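Local coordinates for 3-oxoacyl-(acyl-carrier protein) synthase II (Thermus thermophilus, PDB 1J3N) that probably catalyses the condensation of malonyl-acyl carrier protein with a growing acyl chain, the carbon-carbon bond-forming step of fatty acid elongation, as a homodimer, at residues 3-8 with 249-254; 253-258 with 403-408. All coordinates share one frame; numbering follows the deposited sequence.

Interaction 1: residues 3-8 with 249-254; sequences RVVVTG and ARIYAE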
loop_
_atom_site.group_PDB
_atom_site.type_symbol
_atom_site.label_atom_id
_atom_site.label_comp_id
_atom_site.label_asym_id
_atom_site.label_seq_id
_atom_site.Cartn_x
_atom_site.Cartn_y
_atom_site.Cartn_z
ATOM N N ARG A 3 23.546 7.782 -2.552
ATOM C CA ARG A 3 22.812 8.892 -1.990
ATOM C C ARG A 3 21.566 9.055 -2.861
ATOM O O ARG A 3 21.555 8.676 -4.033
ATOM C CB ARG A 3 23.658 10.170 -2.005
ATOM C CG ARG A 3 24.848 10.128 -1.050
ATOM C CD ARG A 3 25.212 11.519 -0.555
ATOM N NE ARG A 3 25.778 12.368 -1.600
ATOM C CZ ARG A 3 25.485 13.655 -1.755
ATOM N NH1 ARG A 3 24.627 14.249 -0.939
ATOM N NH2 ARG A 3 26.062 14.357 -2.719
ATOM N N VAL A 4 20.511 9.592 -2.270
ATOM C CA VAL A 4 19.270 9.805 -2.987
ATOM C C VAL A 4 18.893 11.260 -2.770
ATOM O O VAL A 4 18.787 11.721 -1.627
ATOM C CB VAL A 4 18.152 8.882 -2.453
ATOM C CG1 VAL A 4 16.839 9.205 -3.152
ATOM C CG2 VAL A 4 18.536 7.415 -2.676
ATOM N N VAL A 5 18.721 11.988 -3.868
ATOM C CA VAL A 5 18.373 13.394 -3.790
ATOM C C VAL A 5 17.060 13.726 -4.493
ATOM O O VAL A 5 16.639 13.040 -5.426
ATOM C CB VAL A 5 19.488 14.275 -4.391
ATOM C CG1 VAL A 5 20.765 14.127 -3.579
ATOM C CG2 VAL A 5 19.721 13.898 -5.846
ATOM N N VAL A 6 16.428 14.794 -4.020
ATOM C CA VAL A 6 15.158 15.296 -4.548
ATOM C C VAL A 6 15.486 16.307 -5.651
ATOM O O VAL A 6 16.145 17.310 -5.391
ATOM C CB VAL A 6 14.351 16.009 -3.425
ATOM C CG1 VAL A 6 13.033 16.551 -3.969
ATOM C CG2 VAL A 6 14.105 15.046 -2.276
ATOM N N THR A 7 15.020 16.044 -6.870
ATOM C CA THR A 7 15.298 16.923 -7.998
ATOM C C THR A 7 14.051 17.468 -8.684
ATOM O O THR A 7 14.149 18.218 -9.658
ATOM C CB THR A 7 16.129 16.188 -9.060
ATOM O OG1 THR A 7 15.374 15.079 -9.571
ATOM C CG2 THR A 7 17.437 15.676 -8.454
ATOM N N GLY A 8 12.883 17.077 -8.194
ATOM C CA GLY A 8 11.646 17.549 -8.786
ATOM C C GLY A 8 10.533 17.636 -7.765
ATOM O O GLY A 8 10.358 16.729 -6.959
ATOM N N ALA A 249 21.535 18.174 -12.838
ATOM C CA ALA A 249 20.278 18.504 -12.174
ATOM C C ALA A 249 20.346 19.487 -11.010
ATOM O O ALA A 249 21.337 19.573 -10.292
ATOM C CB ALA A 249 19.612 17.226 -11.698
ATOM N N ARG A 250 19.266 20.234 -10.830
ATOM C CA ARG A 250 19.187 21.169 -9.720
ATOM C C ARG A 250 18.737 20.285 -8.567
ATOM O O ARG A 250 17.708 19.613 -8.660
ATOM C CB ARG A 250 18.145 22.256 -9.998
ATOM C CG ARG A 250 17.991 23.269 -8.863
ATOM C CD ARG A 250 16.739 23.033 -8.025
ATOM N NE ARG A 250 15.537 23.459 -8.740
ATOM C CZ ARG A 250 14.871 22.709 -9.613
ATOM N NH1 ARG A 250 15.274 21.474 -9.884
ATOM N NH2 ARG A 250 13.809 23.207 -10.236
ATOM N N ILE A 251 19.517 20.262 -7.495
ATOM C CA ILE A 251 19.186 19.439 -6.340
ATOM C C ILE A 251 18.626 20.303 -5.213
ATOM O O ILE A 251 19.262 21.262 -4.770
ATOM C CB ILE A 251 20.434 18.668 -5.867
ATOM C CG1 ILE A 251 20.860 17.690 -6.962
ATOM C CG2 ILE A 251 20.159 17.950 -4.561
ATOM C CD1 ILE A 251 22.191 17.029 -6.707
ATOM N N TYR A 252 17.423 19.962 -4.764
ATOM C CA TYR A 252 16.758 20.707 -3.706
ATOM C C TYR A 252 17.284 20.339 -2.329
ATOM O O TYR A 252 17.396 21.193 -1.443
ATOM C CB TYR A 252 15.259 20.445 -3.753
ATOM C CG TYR A 252 14.555 21.098 -4.910
ATOM C CD1 TYR A 252 14.414 22.487 -4.969
ATOM C CD2 TYR A 252 13.972 20.332 -5.916
ATOM C CE1 TYR A 252 13.699 23.093 -5.996
ATOM C CE2 TYR A 252 13.258 20.926 -6.947
ATOM C CZ TYR A 252 13.120 22.304 -6.978
ATOM O OH TYR A 252 12.373 22.892 -7.974
ATOM N N ALA A 253 17.593 19.060 -2.158
ATOM C CA ALA A 253 18.100 18.543 -0.894
ATOM C C ALA A 253 18.358 17.050 -1.023
ATOM O O ALA A 253 18.120 16.446 -2.073
ATOM C CB ALA A 253 17.085 18.787 0.216
ATOM N N GLU A 254 18.836 16.451 0.057
ATOM C CA GLU A 254 19.093 15.025 0.052
ATOM C C GLU A 254 18.166 14.336 1.049
ATOM O O GLU A 254 17.965 14.830 2.155
ATOM C CB GLU A 254 20.542 14.738 0.440
ATOM C CG GLU A 254 20.990 13.332 0.068
ATOM C CD GLU A 254 22.244 12.890 0.802
ATOM O OE1 GLU A 254 23.037 13.760 1.219
ATOM O OE2 GLU A 254 22.439 11.664 0.950
HETATM O O HOH W 1 20.626 9.852 0.773
HETATM O O HOH W 2 16.541 18.755 -11.234
#

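Interaction 2: residues 253-258 with 403-408; sequences AELVGF and LAFKRV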
loop_
_atom_site.group_PDB
_atom_site.type_symbol
_atom_site.label_atom_id
_atom_site.label_comp_id
_atom_site.label_asym_id
_atom_site.label_seq_id
_atom_site.Cartn_x
_atom_site.Cartn_y
_atom_site.Cartn_z
ATOM N N ALA A 253 17.593 19.060 -2.158
ATOM C CA ALA A 253 18.100 18.543 -0.894
ATOM C C ALA A 253 18.358 17.050 -1.023
ATOM O O ALA A 253 18.120 16.446 -2.073
ATOM C CB ALA A 253 17.085 18.787 0.216
ATOM N N GLU A 254 18.836 16.451 0.057
ATOM C CA GLU A 254 19.093 15.025 0.052
ATOM C C GLU A 254 18.166 14.336 1.049
ATOM O O GLU A 254 17.965 14.830 2.155
ATOM C CB GLU A 254 20.542 14.738 0.440
ATOM C CG GLU A 254 20.990 13.332 0.068
ATOM C CD GLU A 254 22.244 12.890 0.802
ATOM O OE1 GLU A 254 23.037 13.760 1.219
ATOM O OE2 GLU A 254 22.439 11.664 0.950
ATOM N N LEU A 255 17.577 13.214 0.645
ATOM C CA LEU A 255 16.719 12.438 1.542
ATOM C C LEU A 255 17.689 11.486 2.237
ATOM O O LEU A 255 18.124 10.498 1.652
ATOM C CB LEU A 255 15.666 11.647 0.757
ATOM C CG LEU A 255 14.772 10.681 1.545
ATOM C CD1 LEU A 255 14.179 11.380 2.743
ATOM C CD2 LEU A 255 13.673 10.153 0.634
ATOM N N VAL A 256 18.026 11.799 3.484
ATOM C CA VAL A 256 18.988 11.009 4.248
ATOM C C VAL A 256 18.429 9.999 5.260
ATOM O O VAL A 256 19.098 9.016 5.601
ATOM C CB VAL A 256 19.950 11.954 4.996
ATOM C CG1 VAL A 256 20.674 12.851 4.000
ATOM C CG2 VAL A 256 19.173 12.812 5.973
ATOM N N GLY A 257 17.221 10.228 5.753
ATOM C CA GLY A 257 16.682 9.303 6.734
ATOM C C GLY A 257 15.226 8.926 6.579
ATOM O O GLY A 257 14.408 9.725 6.127
ATOM N N PHE A 258 14.914 7.693 6.969
ATOM C CA PHE A 258 13.565 7.149 6.903
ATOM C C PHE A 258 13.333 6.332 8.179
ATOM O O PHE A 258 14.068 5.390 8.468
ATOM C CB PHE A 258 13.431 6.272 5.648
ATOM C CG PHE A 258 12.089 5.605 5.494
ATOM C CD1 PHE A 258 10.911 6.274 5.820
ATOM C CD2 PHE A 258 12.002 4.315 4.969
ATOM C CE1 PHE A 258 9.660 5.664 5.618
ATOM C CE2 PHE A 258 10.768 3.703 4.763
ATOM C CZ PHE A 258 9.596 4.378 5.086
ATOM N N LEU A 403 10.552 11.341 7.886
ATOM C CA LEU A 403 11.587 11.516 6.885
ATOM C C LEU A 403 12.565 12.563 7.394
ATOM O O LEU A 403 12.168 13.533 8.047
ATOM C CB LEU A 403 10.992 11.973 5.541
ATOM C CG LEU A 403 10.125 10.971 4.762
ATOM C CD1 LEU A 403 9.682 11.602 3.458
ATOM C CD2 LEU A 403 10.897 9.700 4.481
ATOM N N ALA A 404 13.841 12.346 7.098
ATOM C CA ALA A 404 14.902 13.258 7.490
ATOM C C ALA A 404 15.556 13.800 6.228
ATOM O O ALA A 404 16.043 13.038 5.387
ATOM C CB ALA A 404 15.940 12.531 8.348
ATOM N N PHE A 405 15.574 15.122 6.107
ATOM C CA PHE A 405 16.159 15.778 4.951
ATOM C C PHE A 405 17.423 16.539 5.320
ATOM O O PHE A 405 17.526 17.114 6.401
ATOM C CB PHE A 405 15.137 16.731 4.327
ATOM C CG PHE A 405 14.011 16.025 3.614
ATOM C CD1 PHE A 405 14.237 15.372 2.401
ATOM C CD2 PHE A 405 12.724 16.017 4.150
ATOM C CE1 PHE A 405 13.198 14.725 1.729
ATOM C CE2 PHE A 405 11.676 15.369 3.483
ATOM C CZ PHE A 405 11.917 14.726 2.272
ATOM N N LYS A 406 18.387 16.537 4.407
ATOM C CA LYS A 406 19.650 17.230 4.630
ATOM C C LYS A 406 19.866 18.319 3.587
ATOM O O LYS A 406 19.686 18.085 2.393
ATOM C CB LYS A 406 20.817 16.239 4.575
ATOM C CG LYS A 406 22.181 16.905 4.610
ATOM C CD LYS A 406 23.313 15.898 4.450
ATOM C CE LYS A 406 24.657 16.614 4.435
ATOM N NZ LYS A 406 25.789 15.660 4.281
ATOM N N ARG A 407 20.244 19.510 4.046
ATOM C CA ARG A 407 20.500 20.631 3.148
ATOM C C ARG A 407 21.776 20.367 2.358
ATOM O O ARG A 407 22.831 20.090 2.930
ATOM C CB ARG A 407 20.648 21.936 3.942
ATOM C CG ARG A 407 20.969 23.158 3.081
ATOM C CD ARG A 407 21.169 24.420 3.913
ATOM N NE ARG A 407 22.284 24.306 4.851
ATOM C CZ ARG A 407 23.539 24.030 4.499
ATOM N NH1 ARG A 407 23.853 23.834 3.225
ATOM N NH2 ARG A 407 24.487 23.958 5.424
ATOM N N VAL A 408 21.669 20.445 1.037
ATOM C CA VAL A 408 22.809 20.220 0.160
ATOM C C VAL A 408 23.462 21.563 -0.166
ATOM O O VAL A 408 22.859 22.604 0.177
ATOM C CB VAL A 408 22.353 19.517 -1.146
ATOM C CG1 VAL A 408 23.482 19.477 -2.159
ATOM C CG2 VAL A 408 21.899 18.107 -0.831
ATOM O OXT VAL A 408 24.562 21.567 -0.749
#

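Interaction 1: residues 3-8 with 249-254
R3 brings the edge of its guanidinium, nearly in its own plane, to the carboxylate of E254, and the two flat groups stand almost perpendicular, 80° apart. NH1 of R3 reaches OE1 of E254 at 2.7 Å in a salt bridge whose hydrogen bond is bent and weak. A bend at chi3 (-69°) turns the arginine's end across the glutamate at about a right angle, with CD of R3 3.2 Å from OE2 of E254. That same OE2 takes a proton from a water that accepts from V4 N, while Y241 adds a cation-pi contact to R3. An alanine in place of R3 would probably leave the E254 carboxylate without its charged mate and uncover the chain it crosses.

At the other end, the Y252 ring carries CD of R250 on one face, offset toward the rim, and V6 O and G8 N lie at its edge; D85 takes up the polar ends of both Y252 and R250. CZ of Y252 sits over the centre of one face of the R250 guanidinium, and Y356 meets the tyrosine ring edge-to-face. The backbones pair: Y252 N donates to V6 O (3.0 Å), and V6 N donates to A253 O (3.1 Å). V5 CB packs on I251 CG2 (3.7 Å) and V5 CG1 on E254 CG (3.7 Å). Strand 4-13 thus pairs antiparallel with strand 253-262, V5 facing E254 as a non-hydrogen-bonded pair, joining the first strands of the N- and C-terminal halves where the two sheets of the thiolase-type fold meet.

Interaction 2: residues 253-258 with 403-408
L255 and F405 meet across a non-hydrogen-bonded antiparallel pair, their side chains crossing at a slant. From its CB, 4.1 Å from F405 CE1, the leucine runs through CG, set anti to the backbone N (chi1 174°), to CD1. This methyl lies 3.6 Å from F405 CE1, approaches A404 O equally closely, and touches L403 CD2 at 4.1 Å. L403 CD2 in turn packs on CD1 of F258, continuing an apolar row that helix 163-176 covers at L255, F258 and L403, with helix 343-357 against F405.

The other face of the sheet holds K406, whose extended chain runs beside that of E254. Its CB is pressed tightly against V256 CG1, while its NZ stays 4.5 Å from E254 OE1, too far for a salt bridge, the carboxylate being paired instead with R3. E254 and K406 exchange two backbone hydrogen bonds, N to O each way. Farther along, A404 O accepts from both V256 N (3.0 Å, bent to 138°) and G257 N (3.1 Å), and A404 N donates back to G257 O. Two residues facing one are the mark of a classic beta bulge, here within the antiparallel pairing of strands 253-262 and 399-406.

Strand 253-262 is the shared element: it pairs with strand 4-13 in interaction 1 and with strand 399-406 in interaction 2, so three neighbouring strands of one sheet are joined through it. The two centres are about 9 Å apart. E254 serves both contacts, turning its backbone bonds to K406 and its carboxylate to R3. V4 O and L255 N, 3.0 Å apart, probably form a further hydrogen bond that carries the first pairing onward. Side chains also bridge directly: V6 CG2 lies 4.1 Å from F405 CE1, and I251 CG2 meets V408 CG2. Both contacts are sheet packing, with R3 near the N-terminus and V408 at the C-terminus taking part.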